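Local coordinates for scarecrow-like protein 3 (Arabidopsis thaliana, PDB 6KPB), which probably acts as a GRAS-family transcription factor in plant development and binds zinc finger proteins of the IDD family, at residues Glu50-Tyr55 with Thr92-Ala97; Ile57-Thr62 with Leu79-His84; Asp376-Lys381 with Gln387-Val392. All coordinates share one frame; numbering follows the deposited sequence.

Interaction 1: residues Glu50-Tyr55 with Thr92-Ala97; sequences EERGLY and TMQRIA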
# COMPACT_ATOMS: atom_id res chain seq x y z
N GLU A 50 17.08 -26.16 11.40
CA GLU A 50 17.00 -27.10 10.28
C GLU A 50 15.71 -27.90 10.33
O GLU A 50 15.12 -28.19 9.28
CB GLU A 50 18.22 -28.03 10.30
N GLU A 51 15.26 -28.26 11.53
CA GLU A 51 13.94 -28.86 11.68
C GLU A 51 12.84 -27.88 11.30
O GLU A 51 11.79 -28.29 10.79
CB GLU A 51 13.74 -29.35 13.11
N ARG A 52 13.06 -26.59 11.53
CA ARG A 52 12.09 -25.58 11.13
C ARG A 52 11.99 -25.48 9.61
O ARG A 52 10.89 -25.36 9.06
CB ARG A 52 12.47 -24.22 11.73
CG ARG A 52 11.71 -23.05 11.14
CD ARG A 52 12.65 -21.89 10.87
NE ARG A 52 13.19 -21.31 12.10
CZ ARG A 52 14.35 -20.67 12.16
NH1 ARG A 52 15.10 -20.54 11.07
NH2 ARG A 52 14.78 -20.17 13.32
N GLY A 53 13.13 -25.55 8.92
CA GLY A 53 13.12 -25.39 7.47
C GLY A 53 12.41 -26.53 6.76
O GLY A 53 11.55 -26.31 5.91
N LEU A 54 12.76 -27.77 7.11
CA LEU A 54 12.15 -28.92 6.45
C LEU A 54 10.67 -29.03 6.77
O LEU A 54 9.87 -29.43 5.91
CB LEU A 54 12.88 -30.20 6.85
CG LEU A 54 13.33 -31.06 5.67
CD1 LEU A 54 14.16 -30.22 4.74
CD2 LEU A 54 14.11 -32.28 6.13
N TYR A 55 10.28 -28.69 8.00
CA TYR A 55 8.86 -28.68 8.35
C TYR A 55 8.09 -27.65 7.54
O TYR A 55 6.92 -27.86 7.21
CB TYR A 55 8.70 -28.42 9.85
CG TYR A 55 7.30 -28.61 10.37
CD1 TYR A 55 6.53 -29.70 9.98
CD2 TYR A 55 6.74 -27.71 11.27
CE1 TYR A 55 5.24 -29.88 10.46
CE2 TYR A 55 5.46 -27.88 11.75
CZ TYR A 55 4.71 -28.96 11.34
OH TYR A 55 3.43 -29.13 11.82
N THR A 92 16.71 -18.18 5.03
CA THR A 92 16.27 -18.34 3.65
C THR A 92 14.94 -19.08 3.57
O THR A 92 14.02 -18.66 2.85
CB THR A 92 17.34 -19.07 2.84
OG1 THR A 92 18.60 -18.42 3.02
CG2 THR A 92 16.99 -19.07 1.35
N MET A 93 14.82 -20.19 4.30
CA MET A 93 13.59 -20.98 4.23
C MET A 93 12.41 -20.25 4.86
O MET A 93 11.28 -20.39 4.38
CB MET A 93 13.80 -22.33 4.91
CG MET A 93 12.86 -23.40 4.39
SD MET A 93 13.06 -23.63 2.61
CE MET A 93 11.38 -23.99 2.11
N GLN A 94 12.65 -19.46 5.90
CA GLN A 94 11.57 -18.67 6.49
C GLN A 94 11.07 -17.62 5.50
O GLN A 94 9.87 -17.36 5.41
CB GLN A 94 12.04 -18.00 7.78
CG GLN A 94 12.51 -18.97 8.84
CD GLN A 94 12.81 -18.29 10.16
OE1 GLN A 94 13.96 -17.94 10.45
NE2 GLN A 94 11.78 -18.11 10.98
N ARG A 95 11.99 -16.99 4.77
CA ARG A 95 11.59 -15.99 3.78
C ARG A 95 10.88 -16.64 2.60
O ARG A 95 9.83 -16.16 2.16
CB ARG A 95 12.82 -15.20 3.33
CG ARG A 95 13.53 -14.47 4.47
CD ARG A 95 14.98 -14.15 4.13
NE ARG A 95 15.18 -12.75 3.76
CZ ARG A 95 15.55 -11.80 4.61
NH1 ARG A 95 15.76 -12.09 5.88
NH2 ARG A 95 15.71 -10.55 4.18
N ILE A 96 11.42 -17.75 2.10
CA ILE A 96 10.77 -18.49 1.02
C ILE A 96 9.36 -18.89 1.43
O ILE A 96 8.39 -18.66 0.69
CB ILE A 96 11.60 -19.72 0.62
CG1 ILE A 96 12.82 -19.31 -0.20
CG2 ILE A 96 10.75 -20.72 -0.15
CD1 ILE A 96 12.51 -19.02 -1.65
N ALA A 97 9.22 -19.48 2.62
CA ALA A 97 7.91 -19.91 3.08
C ALA A 97 6.94 -18.75 3.20
O ALA A 97 5.74 -18.92 2.94
CB ALA A 97 8.04 -20.62 4.43
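Arg52 opens the contact by laying its guanidinium over the carboxamide of Gln94, a clear example of two flat polar groups that stack without bonding to each other. The two planes are only 21° apart, and Gln94 CD rides 3.2 Å above the guanidinium plane, displaced toward its rim. Arg52 NH1 and Gln94 OE1 are 2.9 Å apart, yet the acceptor lies over the face of the donor group and the angle is too poor for a hydrogen bond. The aliphatic parts take a share as well, with Arg52 CD 3.6 Å from Gln94 CG. Bends at chi2 and chi3 turn the arginine chain so that it crosses the glutamine at about a right angle. Both groups find polar partners outside the two segments: Arg52 NH1 forms a salt bridge with Asp91 OD2, while Gln94 OE1 accepts from Asp91 N and Gln94 NE2 donates to Leu85 O, at the end of helix 72-85. Held at both its oxygen and its nitrogen, the amide is probably fixed in its rotation, which presents its face to the guanidinium.

One residue on, Gly53 lets the backbones draw close, its CA 5.5 Å from that of Met93. With no side chain in the way, Met93 CG settles 3.5 Å from Gly53 O and 3.7 Å from Gly53 CA. Asp91 serves this residue too, its OD1 accepting from Met93 N at the start of the second helix.

Leu54 turns from this interface and packs on an apolar side chain of the bound peptide, as Met93 also does. The contact thus joins the beginnings of helices 49-69 and 92-109, with helix 72-85 meeting Tyr55 on one flank and helix 360-381 covering Thr92 and Ile96 on the other.

Interaction 2: residues Ile57-Thr62 with Leu79-His84; sequences IHLLLT and LEQLSH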
# COMPACT_ATOMS: atom_id res chain seq x y z
N ILE A 57 8.70 -26.89 4.44
CA ILE A 57 8.49 -27.49 3.12
C ILE A 57 7.28 -28.41 3.15
O ILE A 57 6.40 -28.34 2.29
CB ILE A 57 9.75 -28.23 2.66
CG1 ILE A 57 11.00 -27.41 2.94
CG2 ILE A 57 9.66 -28.57 1.17
CD1 ILE A 57 12.28 -28.10 2.54
N HIS A 58 7.24 -29.30 4.15
CA HIS A 58 6.10 -30.20 4.30
C HIS A 58 4.79 -29.43 4.39
O HIS A 58 3.80 -29.78 3.73
CB HIS A 58 6.30 -31.08 5.54
CG HIS A 58 5.21 -32.08 5.76
ND1 HIS A 58 5.01 -33.17 4.93
CD2 HIS A 58 4.25 -32.16 6.71
CE1 HIS A 58 3.98 -33.87 5.36
NE2 HIS A 58 3.50 -33.28 6.44
N LEU A 59 4.76 -28.35 5.18
CA LEU A 59 3.55 -27.53 5.28
C LEU A 59 3.14 -26.99 3.91
O LEU A 59 1.95 -26.97 3.57
CB LEU A 59 3.77 -26.39 6.27
CG LEU A 59 3.35 -26.56 7.73
CD1 LEU A 59 4.36 -25.90 8.65
CD2 LEU A 59 1.97 -25.97 7.95
N LEU A 60 4.11 -26.53 3.12
CA LEU A 60 3.78 -25.95 1.82
C LEU A 60 3.13 -26.99 0.91
O LEU A 60 2.08 -26.73 0.31
CB LEU A 60 5.04 -25.37 1.17
CG LEU A 60 5.61 -24.11 1.82
CD1 LEU A 60 6.93 -23.70 1.18
CD2 LEU A 60 4.60 -22.97 1.75
N LEU A 61 3.74 -28.17 0.79
CA LEU A 61 3.16 -29.22 -0.03
C LEU A 61 1.84 -29.71 0.55
O LEU A 61 0.88 -29.94 -0.19
CB LEU A 61 4.14 -30.39 -0.17
CG LEU A 61 5.23 -30.29 -1.24
CD1 LEU A 61 6.36 -29.36 -0.82
CD2 LEU A 61 5.77 -31.67 -1.57
N THR A 62 1.77 -29.86 1.87
CA THR A 62 0.53 -30.31 2.51
C THR A 62 -0.60 -29.31 2.27
O THR A 62 -1.68 -29.69 1.81
CB THR A 62 0.75 -30.51 4.01
OG1 THR A 62 2.00 -31.19 4.22
CG2 THR A 62 -0.38 -31.34 4.60
N LEU A 79 -2.10 -23.14 7.11
CA LEU A 79 -1.66 -21.75 7.00
C LEU A 79 -1.35 -21.16 8.37
O LEU A 79 -0.43 -20.34 8.49
CB LEU A 79 -2.72 -20.92 6.28
CG LEU A 79 -2.93 -21.20 4.79
CD1 LEU A 79 -4.02 -20.31 4.22
CD2 LEU A 79 -1.62 -21.01 4.03
N GLU A 80 -2.10 -21.56 9.40
CA GLU A 80 -1.83 -21.08 10.75
C GLU A 80 -0.43 -21.48 11.20
O GLU A 80 0.29 -20.67 11.80
CB GLU A 80 -2.88 -21.63 11.72
CG GLU A 80 -2.63 -21.30 13.18
CD GLU A 80 -3.33 -20.03 13.63
OE1 GLU A 80 -2.68 -19.20 14.31
OE2 GLU A 80 -4.52 -19.87 13.31
N GLN A 81 -0.02 -22.72 10.91
CA GLN A 81 1.32 -23.17 11.27
C GLN A 81 2.39 -22.40 10.51
O GLN A 81 3.41 -22.01 11.08
CB GLN A 81 1.46 -24.67 11.01
CG GLN A 81 0.43 -25.53 11.73
CD GLN A 81 1.08 -26.57 12.62
OE1 GLN A 81 2.02 -26.27 13.36
NE2 GLN A 81 0.58 -27.80 12.55
N LEU A 82 2.16 -22.16 9.21
CA LEU A 82 3.15 -21.46 8.40
C LEU A 82 3.38 -20.04 8.90
O LEU A 82 4.51 -19.53 8.86
CB LEU A 82 2.71 -21.44 6.94
CG LEU A 82 2.85 -22.74 6.14
CD1 LEU A 82 1.90 -22.75 4.96
CD2 LEU A 82 4.29 -22.89 5.67
N SER A 83 2.32 -19.39 9.39
CA SER A 83 2.43 -17.98 9.79
C SER A 83 3.44 -17.80 10.92
O SER A 83 4.23 -16.85 10.91
CB SER A 83 1.06 -17.44 10.20
OG SER A 83 0.16 -17.47 9.11
N HIS A 84 3.42 -18.69 11.91
CA HIS A 84 4.31 -18.54 13.05
C HIS A 84 5.75 -18.91 12.73
O HIS A 84 6.68 -18.33 13.31
CB HIS A 84 3.80 -19.37 14.23
CG HIS A 84 2.84 -18.64 15.11
ND1 HIS A 84 3.24 -17.88 16.19
CD2 HIS A 84 1.49 -18.55 15.07
CE1 HIS A 84 2.18 -17.35 16.77
NE2 HIS A 84 1.10 -17.74 16.12
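Leu59 and Leu82 carry the apolar core of this contact, sliding past each other in opposite directions. Leu59 CB lies 3.6 Å from Leu82 CD2, and Leu59 CD2 approaches Leu82 CG at 3.8 Å. Leu60 adds a second apolar contact, crossing Leu82 at about a right angle with 3.9 Å between Leu60 CD2 and Leu82 CD2. One methyl of Leu82 is therefore shared by two successive leucines of the other helix.

A polar residue contributes through its carbon chain alone: Leu59 CD2 reaches Gln81 CB at 3.4 Å, while a bend at chi2 (-123°) leads the amide off Leu59 and to Tyr55, farther back on the same helix as Leu59. No hydrogen bond spans the two segments. On the far side of the second helix, Glu80 forms a salt bridge with Lys117 of the second subunit.

The geometry is that of a helical hairpin, with local axes 9.8 Å apart at 148°, within the region predicted as leucine repeat I. Helix 92-109 lies against Leu82 through Thr101, and helix 360-381 meets Leu60 through Leu368.

Interaction 3: residues Asp376-Lys381 with Gln387-Val392; sequences DCLETK and QDRIKV
Arg389 sends its CG anti to its own backbone nitrogen (chi1 170°) and stays extended as far as NE, spanning the gap to the opposite helix; Glu379 leaves its backbone in the same sense but bends at chi2 (63°), which brings the carboxylate round to the arginine although its first bond leads off from the other helix. The result is a salt bridge gripped through a single oxygen. Arg389 NH1 points almost straight at Glu379 OE2, although the modelled 2.4 Å between those atoms is shorter than expected and its exact value is doubtful. Arg389 NH2 adds a weak, bent bond to Glu379 OE2 at 3.2 Å. With the carboxylate and guanidinium planes 72° apart, this is not the coplanar two-oxygen pairing.

One guanidinium face lies over the turn of backbone at Leu378 and Glu379; Arg389 NH2 comes within 3.5 Å of Leu378 O, but at a poor angle for a hydrogen bond.

The two segments form an antiparallel helical hairpin within the predicted PFYRE region of the GRAS domain, their local axes 11.1 Å apart. At that separation the extended Arg389 spans from one helix to the other. Its aliphatic part slides past Leu378, whose CB is 4.0 Å from Arg389 CD and whose CD1 is 4.1 Å from Arg389 CG. Farther along, Leu378 CD1 meets Val392 CG1 at 4.4 Å, and Phe143 packs on both residues.

The buried arginine has a second carboxylate, Glu393, which pairs through OE2 with Arg389 NE and through OE1 with Arg95 NE. That shared acceptor probably offsets the close approach of the two arginines. Glu379 is likewise divided between partners, its OE1 forming a salt bridge with Arg384 NE in the connection between the helices.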
# COMPACT_ATOMS: atom_id res chain seq x y z
N ASP A 376 18.97 -17.91 -2.22
CA ASP A 376 20.23 -18.37 -1.63
C ASP A 376 21.36 -17.39 -1.93
O ASP A 376 22.22 -17.15 -1.07
CB ASP A 376 20.57 -19.77 -2.13
CG ASP A 376 21.47 -20.53 -1.18
OD1 ASP A 376 22.40 -19.93 -0.62
OD2 ASP A 376 21.23 -21.75 -0.99
N CYS A 377 21.39 -16.82 -3.14
CA CYS A 377 22.40 -15.82 -3.47
C CYS A 377 22.39 -14.68 -2.47
O CYS A 377 23.43 -14.33 -1.90
CB CYS A 377 22.16 -15.28 -4.88
SG CYS A 377 21.64 -16.47 -6.12
N LEU A 378 21.22 -14.10 -2.23
CA LEU A 378 21.12 -12.97 -1.32
C LEU A 378 21.55 -13.35 0.09
O LEU A 378 22.16 -12.54 0.80
CB LEU A 378 19.69 -12.43 -1.31
CG LEU A 378 19.24 -11.77 -2.61
CD1 LEU A 378 17.74 -11.51 -2.61
CD2 LEU A 378 20.01 -10.48 -2.83
N GLU A 379 21.26 -14.58 0.51
CA GLU A 379 21.63 -15.01 1.86
C GLU A 379 23.14 -15.09 2.02
O GLU A 379 23.68 -14.72 3.07
CB GLU A 379 20.98 -16.36 2.17
CG GLU A 379 21.36 -16.93 3.53
CD GLU A 379 20.89 -16.07 4.69
OE1 GLU A 379 21.52 -16.13 5.77
OE2 GLU A 379 19.91 -15.32 4.53
N THR A 380 23.85 -15.56 0.99
CA THR A 380 25.30 -15.69 1.08
C THR A 380 26.04 -14.38 0.85
O THR A 380 27.26 -14.34 1.01
CB THR A 380 25.81 -16.73 0.08
OG1 THR A 380 25.69 -16.20 -1.25
CG2 THR A 380 25.01 -18.01 0.18
N LYS A 381 25.34 -13.30 0.49
CA LYS A 381 26.02 -12.09 0.05
C LYS A 381 25.56 -10.85 0.81
O LYS A 381 26.36 -9.94 1.05
CB LYS A 381 25.81 -11.88 -1.45
CG LYS A 381 26.35 -13.01 -2.31
CD LYS A 381 25.94 -12.83 -3.77
CE LYS A 381 26.44 -13.98 -4.63
NZ LYS A 381 27.93 -14.01 -4.71
N GLN A 387 17.49 -3.60 3.77
CA GLN A 387 16.22 -3.22 3.15
C GLN A 387 16.24 -3.45 1.65
O GLN A 387 15.19 -3.72 1.06
CB GLN A 387 15.91 -1.75 3.46
CG GLN A 387 15.47 -1.50 4.90
CD GLN A 387 14.14 -2.14 5.22
OE1 GLN A 387 14.06 -3.11 5.98
NE2 GLN A 387 13.07 -1.60 4.65
N ASP A 388 17.41 -3.34 1.02
CA ASP A 388 17.52 -3.65 -0.41
C ASP A 388 17.14 -5.10 -0.69
O ASP A 388 16.41 -5.39 -1.64
CB ASP A 388 18.94 -3.38 -0.90
CG ASP A 388 19.29 -1.90 -0.91
OD1 ASP A 388 18.36 -1.07 -0.92
OD2 ASP A 388 20.50 -1.58 -0.93
N ARG A 389 17.63 -6.02 0.14
CA ARG A 389 17.33 -7.43 -0.04
C ARG A 389 15.84 -7.71 0.10
O ARG A 389 15.26 -8.46 -0.70
CB ARG A 389 18.14 -8.26 0.96
CG ARG A 389 17.75 -9.72 1.05
CD ARG A 389 18.68 -10.46 2.00
NE ARG A 389 18.25 -11.83 2.25
CZ ARG A 389 18.92 -12.69 3.01
NH1 ARG A 389 18.45 -13.91 3.20
NH2 ARG A 389 20.06 -12.32 3.58
N ILE A 390 15.20 -7.11 1.10
CA ILE A 390 13.78 -7.35 1.32
C ILE A 390 12.95 -6.80 0.17
O ILE A 390 11.99 -7.44 -0.28
CB ILE A 390 13.34 -6.75 2.67
CG1 ILE A 390 14.12 -7.38 3.82
CG2 ILE A 390 11.84 -6.94 2.88
CD1 ILE A 390 13.66 -6.94 5.19
N LYS A 391 13.31 -5.61 -0.34
CA LYS A 391 12.60 -5.04 -1.48
C LYS A 391 12.64 -5.98 -2.68
O LYS A 391 11.62 -6.24 -3.32
CB LYS A 391 13.18 -3.68 -1.85
CG LYS A 391 12.77 -2.54 -0.94
CD LYS A 391 12.67 -1.24 -1.73
CE LYS A 391 12.93 -0.03 -0.85
NZ LYS A 391 14.34 0.01 -0.38
N VAL A 392 13.83 -6.49 -3.00
CA VAL A 392 13.96 -7.41 -4.13
C VAL A 392 13.18 -8.69 -3.85
O VAL A 392 12.44 -9.19 -4.71
CB VAL A 392 15.45 -7.71 -4.41
CG1 VAL A 392 15.59 -8.86 -5.38
CG2 VAL A 392 16.14 -6.46 -4.95

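In the fold
From the N terminus, helix 49-69 enters first and supplies one side of both interaction 1 and interaction 2. The chain then turns into helix 72-85, where interaction 2 closes the shorter loop, and continues to helix 92-109, where interaction 1 closes a longer loop that encloses it. The two contacts touch, Met93 packing on Ile57 and Tyr55 on Gln81. Interaction 3 follows in series much later, closing a tight hairpin between helices 360-381 and 387-406. It meets interaction 1 where Thr92 packs on Glu379, but does not touch interaction 2, whose nearest atoms are about 12 Å away. Helix 92-109 thus links the N-terminal helices to the later hairpin.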